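Local coordinates for putative periplasmic protein (Wolinella succinogenes, PDB 3KN3), which is probably a periplasmic binding protein related to LysR-type substrate-binding domains, possibly linked to tungstate transport, and can bind glutathione, at residues A[18-23]-A[201-206]; A[77-82]-A[227-232]. One frame throughout, in Å; residues are numbered along the deposited sequence.

Contact 1: residues A[18-23]-A[201-206]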
ATOM      1  N   THR A  18      -7.893   0.947   5.651  1.00 36.03           N
ATOM      2  CA  THR A  18      -7.625   2.176   4.934  1.00 30.94           C
ATOM      3  C   THR A  18      -8.916   2.941   4.574  1.00 40.43           C
ATOM      4  O   THR A  18      -8.884   4.153   4.315  1.00 39.98           O
ATOM      5  CB  THR A  18      -6.849   1.880   3.640  1.00 36.40           C
ATOM      6  OG1 THR A  18      -7.741   1.343   2.653  1.00 37.75           O
ATOM      7  CG2 THR A  18      -5.719   0.878   3.917  1.00 33.24           C
ATOM      8  N   GLY A  19     -10.051   2.242   4.559  1.00 33.61           N
ATOM      9  CA  GLY A  19     -11.281   2.864   4.116  1.00 24.71           C
ATOM     10  C   GLY A  19     -11.461   2.970   2.606  1.00 25.59           C
ATOM     11  O   GLY A  19     -12.526   3.379   2.145  1.00 32.90           O
ATOM     12  N   LEU A  20     -10.445   2.601   1.829  1.00 22.65           N
ATOM     13  CA  LEU A  20     -10.564   2.614   0.368  1.00 25.17           C
ATOM     14  C   LEU A  20     -11.908   2.016  -0.106  1.00 29.36           C
ATOM     15  O   LEU A  20     -12.598   2.601  -0.936  1.00 28.46           O
ATOM     16  CB  LEU A  20      -9.396   1.860  -0.269  1.00 24.41           C
ATOM     17  CG  LEU A  20      -9.305   1.791  -1.804  1.00 32.63           C
ATOM     18  CD1 LEU A  20      -9.456   3.176  -2.430  1.00 33.47           C
ATOM     19  CD2 LEU A  20      -7.998   1.124  -2.238  1.00 31.23           C
ATOM     20  N   LEU A  21     -12.275   0.858   0.429  1.00 24.94           N
ATOM     21  CA  LEU A  21     -13.469   0.160  -0.041  1.00 30.16           C
ATOM     22  C   LEU A  21     -14.747   0.932   0.254  1.00 35.39           C
ATOM     23  O   LEU A  21     -15.687   0.927  -0.547  1.00 34.05           O
ATOM     24  CB  LEU A  21     -13.564  -1.230   0.584  1.00 29.75           C
ATOM     25  CG  LEU A  21     -12.523  -2.193   0.028  1.00 33.17           C
ATOM     26  CD1 LEU A  21     -12.467  -3.446   0.850  1.00 31.29           C
ATOM     27  CD2 LEU A  21     -12.871  -2.501  -1.404  1.00 36.52           C
ATOM     28  N   ASP A  22     -14.766   1.590   1.408  1.00 31.25           N
ATOM     29  CA  ASP A  22     -15.908   2.382   1.840  1.00 32.29           C
ATOM     30  C   ASP A  22     -16.056   3.624   0.989  1.00 34.12           C
ATOM     31  O   ASP A  22     -17.110   4.239   0.961  1.00 31.08           O
ATOM     32  CB  ASP A  22     -15.741   2.761   3.305  1.00 37.18           C
ATOM     33  CG  ASP A  22     -15.607   1.544   4.188  1.00 48.07           C
ATOM     34  OD1 ASP A  22     -14.458   1.132   4.461  1.00 51.49           O
ATOM     35  OD2 ASP A  22     -16.652   0.973   4.569  1.00 52.63           O
ATOM     36  N   VAL A  23     -14.985   3.991   0.295  1.00 36.48           N
ATOM     37  CA  VAL A  23     -15.056   5.081  -0.648  1.00 36.61           C
ATOM     38  C   VAL A  23     -15.603   4.566  -1.986  1.00 42.48           C
ATOM     39  O   VAL A  23     -16.553   5.127  -2.531  1.00 41.52           O
ATOM     40  CB  VAL A  23     -13.692   5.717  -0.858  1.00 38.02           C
ATOM     41  CG1 VAL A  23     -13.798   6.834  -1.878  1.00 38.07           C
ATOM     42  CG2 VAL A  23     -13.138   6.243   0.467  1.00 37.54           C
ATOM     43  N   ASN A 201       1.806   3.616  -3.796  1.00 39.35           N
ATOM     44  CA  ASN A 201       1.219   2.447  -3.147  1.00 37.56           C
ATOM     45  C   ASN A 201       0.056   1.873  -3.962  1.00 42.54           C
ATOM     46  O   ASN A 201      -0.876   2.594  -4.319  1.00 40.72           O
ATOM     47  CB  ASN A 201       0.702   2.840  -1.762  1.00 31.93           C
ATOM     48  CG  ASN A 201       0.483   1.633  -0.848  1.00 39.07           C
ATOM     49  OD1 ASN A 201       0.937   0.522  -1.140  1.00 34.33           O
ATOM     50  ND2 ASN A 201      -0.194   1.857   0.278  1.00 40.20           N
ATOM     51  N   PHE A 202       0.096   0.575  -4.244  1.00 42.84           N
ATOM     52  CA  PHE A 202      -0.976  -0.041  -5.017  1.00 41.37           C
ATOM     53  C   PHE A 202      -1.634  -1.231  -4.335  1.00 41.99           C
ATOM     54  O   PHE A 202      -0.960  -2.091  -3.754  1.00 40.39           O
ATOM     55  CB  PHE A 202      -0.469  -0.496  -6.378  1.00 40.12           C
ATOM     56  CG  PHE A 202       0.127   0.598  -7.193  1.00 43.70           C
ATOM     57  CD1 PHE A 202      -0.654   1.321  -8.078  1.00 41.26           C
ATOM     58  CD2 PHE A 202       1.472   0.900  -7.083  1.00 42.48           C
ATOM     59  CE1 PHE A 202      -0.110   2.325  -8.838  1.00 42.43           C
ATOM     60  CE2 PHE A 202       2.019   1.910  -7.839  1.00 42.47           C
ATOM     61  CZ  PHE A 202       1.231   2.622  -8.722  1.00 37.97           C
ATOM     62  N   TYR A 203      -2.959  -1.273  -4.452  1.00 35.82           N
ATOM     63  CA  TYR A 203      -3.749  -2.430  -4.080  1.00 37.62           C
ATOM     64  C   TYR A 203      -4.328  -3.063  -5.358  1.00 44.37           C
ATOM     65  O   TYR A 203      -4.850  -2.368  -6.226  1.00 48.94           O
ATOM     66  CB  TYR A 203      -4.854  -2.013  -3.115  1.00 36.13           C
ATOM     67  CG  TYR A 203      -4.363  -1.304  -1.859  1.00 40.58           C
ATOM     68  CD1 TYR A 203      -4.235  -1.986  -0.647  1.00 40.83           C
ATOM     69  CD2 TYR A 203      -4.037   0.047  -1.886  1.00 42.01           C
ATOM     70  CE1 TYR A 203      -3.804  -1.338   0.491  1.00 41.20           C
ATOM     71  CE2 TYR A 203      -3.594   0.698  -0.761  1.00 36.85           C
ATOM     72  CZ  TYR A 203      -3.478   0.006   0.425  1.00 41.76           C
ATOM     73  OH  TYR A 203      -3.030   0.668   1.540  1.00 39.93           O
ATOM     74  N   SER A 204      -4.222  -4.379  -5.476  1.00 40.72           N
ATOM     75  CA  SER A 204      -4.597  -5.062  -6.704  1.00 40.58           C
ATOM     76  C   SER A 204      -5.936  -5.763  -6.616  1.00 37.17           C
ATOM     77  O   SER A 204      -6.193  -6.491  -5.660  1.00 38.61           O
ATOM     78  CB  SER A 204      -3.541  -6.096  -7.066  1.00 47.33           C
ATOM     79  OG  SER A 204      -2.308  -5.472  -7.331  1.00 56.99           O
ATOM     80  N   ILE A 205      -6.777  -5.544  -7.627  1.00 32.78           N
ATOM     81  CA  ILE A 205      -8.015  -6.284  -7.790  1.00 29.62           C
ATOM     82  C   ILE A 205      -7.745  -7.343  -8.823  1.00 33.18           C
ATOM     83  O   ILE A 205      -7.148  -7.060  -9.852  1.00 31.60           O
ATOM     84  CB  ILE A 205      -9.145  -5.399  -8.324  1.00 33.99           C
ATOM     85  CG1 ILE A 205      -9.351  -4.198  -7.417  1.00 41.12           C
ATOM     86  CG2 ILE A 205     -10.459  -6.175  -8.411  1.00 19.93           C
ATOM     87  CD1 ILE A 205     -10.289  -3.190  -7.997  1.00 47.07           C
HETATM   88  N   MSE A 206      -8.157  -8.570  -8.541  1.00 31.88           N
HETATM   89  CA  MSE A 206      -8.129  -9.623  -9.549  1.00 30.76           C
HETATM   90  C   MSE A 206      -9.466 -10.340  -9.567  1.00 27.59           C
HETATM   91  O   MSE A 206     -10.095 -10.530  -8.521  1.00 29.38           O
HETATM   92  CB  MSE A 206      -7.018 -10.633  -9.271  1.00 27.34           C
HETATM   93  CG  MSE A 206      -5.622 -10.054  -9.384  1.00 37.59           C
HETATM   94 SE   MSE A 206      -4.274 -11.239  -8.599  1.00 60.18          SE
HETATM   95  CE  MSE A 206      -2.653 -10.346  -9.180  1.00283.90           C
TER
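The phenol ring of Tyr203 is the flat group of this contact. It stacks with the ring of His61, while from residues 18-23 two methyl groups, Leu20 CD2 and Thr18 CG2, approach it obliquely. Leu20 CD2 lies 4.1 Å from Tyr203 CD2, the two side chains running past one another in opposite senses. Thr18 comes from the direction opposite to the tyrosine, and its CG2 stops 3.6 Å from Tyr203 OH, a van der Waals approach to the polar end of the ring. No hydrogen bond joins the segments. Tyr203 CG sits anti to the carbonyl carbon, beside the backbone N (chi1 -56°), and the ring reaches toward the start of the helix. Thr18 turns its methyl to the tyrosine hydroxyl and keeps OG1 for its own chain: OG1 accepts from Leu20 N at 3.1 Å and 164°, an ST turn, and bonds to Thr15 O as well. The turn bridges Gly19, which has positive phi (79°) and is the N-cap of helix 20-32. Asn201 and Tyr203, with Thr12 and His61, belong to the glutathione site known for this protein, though no glutathione is bound here; Thr18 and Leu20 thus pack on a residue of the site, consistent with their lying behind the pocket. Asn201 OD1 bonds to His61 NE2. Phe59 of strand 57-60 touches both Leu20 and Tyr203, joining helix to sheet. Strand 202-208 runs antiparallel to strands 57-60 and 78-82, and helix 20-32 packs against this sheet.

Contact 2: residues A[77-82]-A[227-232]. With ACY (acetic acid), chain F.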
ATOM      1  N   ASP A  77      -6.877 -10.713 -14.887  1.00 37.86           N
ATOM      2  CA  ASP A  77      -7.226  -9.295 -15.020  1.00 32.10           C
ATOM      3  C   ASP A  77      -6.714  -8.441 -13.871  1.00 33.53           C
ATOM      4  O   ASP A  77      -7.353  -7.470 -13.462  1.00 32.84           O
ATOM      5  CB  ASP A  77      -8.735  -9.123 -15.195  1.00 36.72           C
ATOM      6  CG  ASP A  77      -9.254  -9.808 -16.446  1.00 47.89           C
ATOM      7  OD1 ASP A  77     -10.457 -10.138 -16.496  1.00 55.05           O
ATOM      8  OD2 ASP A  77      -8.456 -10.033 -17.378  1.00 49.19           O
ATOM      9  N   ARG A  78      -5.543  -8.809 -13.368  1.00 39.32           N
ATOM     10  CA  ARG A  78      -4.880  -8.061 -12.305  1.00 40.05           C
ATOM     11  C   ARG A  78      -4.849  -6.567 -12.650  1.00 34.52           C
ATOM     12  O   ARG A  78      -4.398  -6.175 -13.718  1.00 38.15           O
ATOM     13  CB  ARG A  78      -3.484  -8.656 -12.065  1.00 48.06           C
ATOM     14  CG  ARG A  78      -2.407  -7.680 -11.658  1.00 57.86           C
ATOM     15  CD  ARG A  78      -2.369  -7.443 -10.162  1.00 57.38           C
ATOM     16  NE  ARG A  78      -1.030  -7.660  -9.623  1.00 58.19           N
ATOM     17  CZ  ARG A  78      -0.086  -6.726  -9.562  1.00 60.74           C
ATOM     18  NH1 ARG A  78      -0.321  -5.498 -10.011  1.00 63.99           N
ATOM     19  NH2 ARG A  78       1.096  -7.024  -9.053  1.00 62.32           N
ATOM     20  N   THR A  79      -5.354  -5.747 -11.738  1.00 29.65           N
ATOM     21  CA  THR A  79      -5.632  -4.340 -11.998  1.00 33.14           C
ATOM     22  C   THR A  79      -5.292  -3.500 -10.759  1.00 42.03           C
ATOM     23  O   THR A  79      -5.953  -3.611  -9.734  1.00 45.44           O
ATOM     24  CB  THR A  79      -7.139  -4.154 -12.342  1.00 38.57           C
ATOM     25  OG1 THR A  79      -7.442  -4.787 -13.595  1.00 35.67           O
ATOM     26  CG2 THR A  79      -7.538  -2.677 -12.385  1.00 35.30           C
ATOM     27  N   PRO A  80      -4.247  -2.658 -10.842  1.00 48.09           N
ATOM     28  CA  PRO A  80      -3.842  -1.876  -9.667  1.00 42.44           C
ATOM     29  C   PRO A  80      -4.705  -0.650  -9.395  1.00 40.76           C
ATOM     30  O   PRO A  80      -5.148   0.027 -10.324  1.00 42.94           O
ATOM     31  CB  PRO A  80      -2.421  -1.432 -10.017  1.00 43.14           C
ATOM     32  CG  PRO A  80      -1.980  -2.355 -11.106  1.00 49.73           C
ATOM     33  CD  PRO A  80      -3.222  -2.616 -11.894  1.00 49.85           C
ATOM     34  N   VAL A  81      -4.934  -0.380  -8.112  1.00 33.42           N
ATOM     35  CA  VAL A  81      -5.564   0.856  -7.678  1.00 35.14           C
ATOM     36  C   VAL A  81      -4.583   1.577  -6.768  1.00 38.15           C
ATOM     37  O   VAL A  81      -4.172   1.050  -5.742  1.00 41.21           O
ATOM     38  CB  VAL A  81      -6.861   0.599  -6.896  1.00 32.46           C
ATOM     39  CG1 VAL A  81      -7.455   1.919  -6.382  1.00 21.98           C
ATOM     40  CG2 VAL A  81      -7.855  -0.175  -7.748  1.00 30.11           C
HETATM   41  N   MSE A  82      -4.190   2.779  -7.145  1.00 40.42           N
HETATM   42  CA  MSE A  82      -3.125   3.426  -6.409  1.00 40.09           C
HETATM   43  C   MSE A  82      -3.720   4.273  -5.312  1.00 39.86           C
HETATM   44  O   MSE A  82      -4.712   4.966  -5.527  1.00 46.70           O
HETATM   45  CB  MSE A  82      -2.264   4.265  -7.330  1.00 45.46           C
HETATM   46  CG  MSE A  82      -2.822   5.630  -7.574  1.00 56.47           C
HETATM   47 SE   MSE A  82      -1.379   6.922  -7.642  1.00142.04          SE
HETATM   48  CE  MSE A  82      -0.429   6.224  -9.189  1.00 31.39           C
ATOM     49  N   TRP A 227     -14.944  -0.380 -14.515  1.00 35.10           N
ATOM     50  CA  TRP A 227     -15.356   0.868 -13.875  1.00 30.93           C
ATOM     51  C   TRP A 227     -14.147   1.556 -13.231  1.00 34.38           C
ATOM     52  O   TRP A 227     -13.886   2.734 -13.466  1.00 37.70           O
ATOM     53  CB  TRP A 227     -16.449   0.565 -12.854  1.00 28.46           C
ATOM     54  CG  TRP A 227     -16.902   1.710 -12.021  1.00 31.64           C
ATOM     55  CD1 TRP A 227     -17.738   2.713 -12.401  1.00 28.58           C
ATOM     56  CD2 TRP A 227     -16.579   1.954 -10.649  1.00 29.96           C
ATOM     57  NE1 TRP A 227     -17.935   3.583 -11.364  1.00 30.54           N
ATOM     58  CE2 TRP A 227     -17.238   3.137 -10.271  1.00 33.15           C
ATOM     59  CE3 TRP A 227     -15.788   1.291  -9.705  1.00 32.51           C
ATOM     60  CZ2 TRP A 227     -17.137   3.675  -8.979  1.00 33.08           C
ATOM     61  CZ3 TRP A 227     -15.683   1.831  -8.426  1.00 33.47           C
ATOM     62  CH2 TRP A 227     -16.353   3.010  -8.079  1.00 33.81           C
ATOM     63  N   ILE A 228     -13.400   0.794 -12.442  1.00 29.47           N
ATOM     64  CA  ILE A 228     -12.194   1.273 -11.782  1.00 36.47           C
ATOM     65  C   ILE A 228     -11.164   1.815 -12.787  1.00 44.57           C
ATOM     66  O   ILE A 228     -10.566   2.869 -12.610  1.00 47.24           O
ATOM     67  CB  ILE A 228     -11.555   0.110 -11.022  1.00 35.64           C
ATOM     68  CG1 ILE A 228     -12.339  -0.177  -9.738  1.00 30.97           C
ATOM     69  CG2 ILE A 228     -10.092   0.393 -10.753  1.00 37.24           C
ATOM     70  CD1 ILE A 228     -12.036   0.773  -8.611  1.00 27.53           C
ATOM     71  N   VAL A 229     -10.980   1.075 -13.859  1.00 44.68           N
ATOM     72  CA  VAL A 229      -9.988   1.397 -14.856  1.00 43.75           C
ATOM     73  C   VAL A 229     -10.410   2.584 -15.737  1.00 53.72           C
ATOM     74  O   VAL A 229      -9.566   3.232 -16.354  1.00 57.54           O
ATOM     75  CB  VAL A 229      -9.739   0.135 -15.690  1.00 37.57           C
ATOM     76  CG1 VAL A 229      -9.856   0.415 -17.159  1.00 36.00           C
ATOM     77  CG2 VAL A 229      -8.422  -0.516 -15.293  1.00 30.57           C
ATOM     78  N   SER A 230     -11.712   2.883 -15.765  1.00 54.51           N
ATOM     79  CA  SER A 230     -12.254   3.969 -16.596  1.00 53.19           C
ATOM     80  C   SER A 230     -11.676   5.330 -16.233  1.00 57.95           C
ATOM     81  O   SER A 230     -11.394   5.608 -15.060  1.00 52.34           O
ATOM     82  CB  SER A 230     -13.788   4.031 -16.509  1.00 46.34           C
ATOM     83  OG  SER A 230     -14.221   4.939 -15.507  1.00 43.78           O
ATOM     84  N   GLU A 231     -11.530   6.188 -17.240  1.00 62.35           N
ATOM     85  CA  GLU A 231     -10.879   7.480 -17.039  1.00 68.77           C
ATOM     86  C   GLU A 231     -11.535   8.277 -15.910  1.00 61.99           C
ATOM     87  O   GLU A 231     -10.848   8.798 -15.017  1.00 55.31           O
ATOM     88  CB  GLU A 231     -10.843   8.296 -18.338  1.00 78.41           C
ATOM     89  CG  GLU A 231      -9.829   9.434 -18.300  1.00 87.17           C
ATOM     90  CD  GLU A 231      -8.487   8.994 -17.714  1.00 94.33           C
ATOM     91  OE1 GLU A 231      -7.812   8.137 -18.332  1.00 96.08           O
ATOM     92  OE2 GLU A 231      -8.108   9.502 -16.632  1.00 94.06           O
ATOM     93  N   LYS A 232     -12.863   8.349 -15.939  1.00 54.01           N
ATOM     94  CA  LYS A 232     -13.577   9.084 -14.911  1.00 50.18           C
ATOM     95  C   LYS A 232     -13.095   8.674 -13.521  1.00 46.63           C
ATOM     96  O   LYS A 232     -12.822   9.519 -12.672  1.00 49.95           O
ATOM     97  CB  LYS A 232     -15.084   8.868 -15.036  1.00 52.84           C
ATOM     98  CG  LYS A 232     -15.886   9.615 -13.978  1.00 57.16           C
ATOM     99  CD  LYS A 232     -17.176   8.890 -13.643  1.00 60.93           C
ATOM    100  CE  LYS A 232     -17.816   9.480 -12.404  1.00 66.92           C
ATOM    101  NZ  LYS A 232     -19.045   8.735 -12.018  1.00 69.05           N
TER
HETATM  102  C   ACY F 263       1.966  -2.472 -10.218  1.00 75.42           C
HETATM  103  O   ACY F 263       1.871  -1.520 -11.034  1.00 73.10           O
HETATM  104  OXT ACY F 263       2.266  -3.644 -10.540  1.00 76.59           O
HETATM  105  CH3 ACY F 263       1.702  -2.208  -8.764  1.00 71.12           C
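Val81 and Ile228 form the close-packed, buried part of the contact: their CG2 methyls meet at 3.8 Å, with the side chains crossing at about a right angle. Thr79 also turns its methyl to the helix; with OG1 beside the backbone N (chi1 -67°), CG2 is anti to that N and reaches Val229 CG2 at 3.7 Å and Ile228 CG2 at 4.3 Å. The Thr79 hydroxyl turns back instead and donates to Asp77 O at 2.7 Å, from above the carbonyl plane. Here the last turn of helix 218-229 lies against strand 78-82, the helix-on-sheet layering of an alpha-beta lobe in the periplasmic binding protein fold; Leu24 of helix 20-32 touches Ile228 too. Ser230 ends that helix and N-caps helix 231-238. Its OG donates to Trp227 O at 3.0 Å, in the carbonyl plane on a lone pair, and its N adds a second bond to the same oxygen. Packing is equally close at Val229, but that residue lies at the solvent-exposed margin. Pro80 CB points away from residues 227-232, and Arg78, salt-bridged to Glu66, donates from NH1 to OXT of an acetic acid at 3.2 Å and 158°; the acid, probably from the crystallisation liquor, lies at the guanidinium edge.

From the N terminus the chain passes residues 18-23, then 77-82, then builds the second five-stranded sheet, whose strands all fall between residues 86 and 193, before returning at 201-206 and reaching 227-232. Contact 1 closes a loop of 177 intervening residues and contact 2 one of 144; their segments alternate, so the loops cross rather than nest, and both enclose the whole second sheet. The two contacts meet where strands 78-82 and 202-208 pair, with probable hydrogen bonds from Val81 N to Tyr203 O and from Thr79 N to Ile205 O. Together they fix helices 20-32 and 218-229 to one mixed sheet.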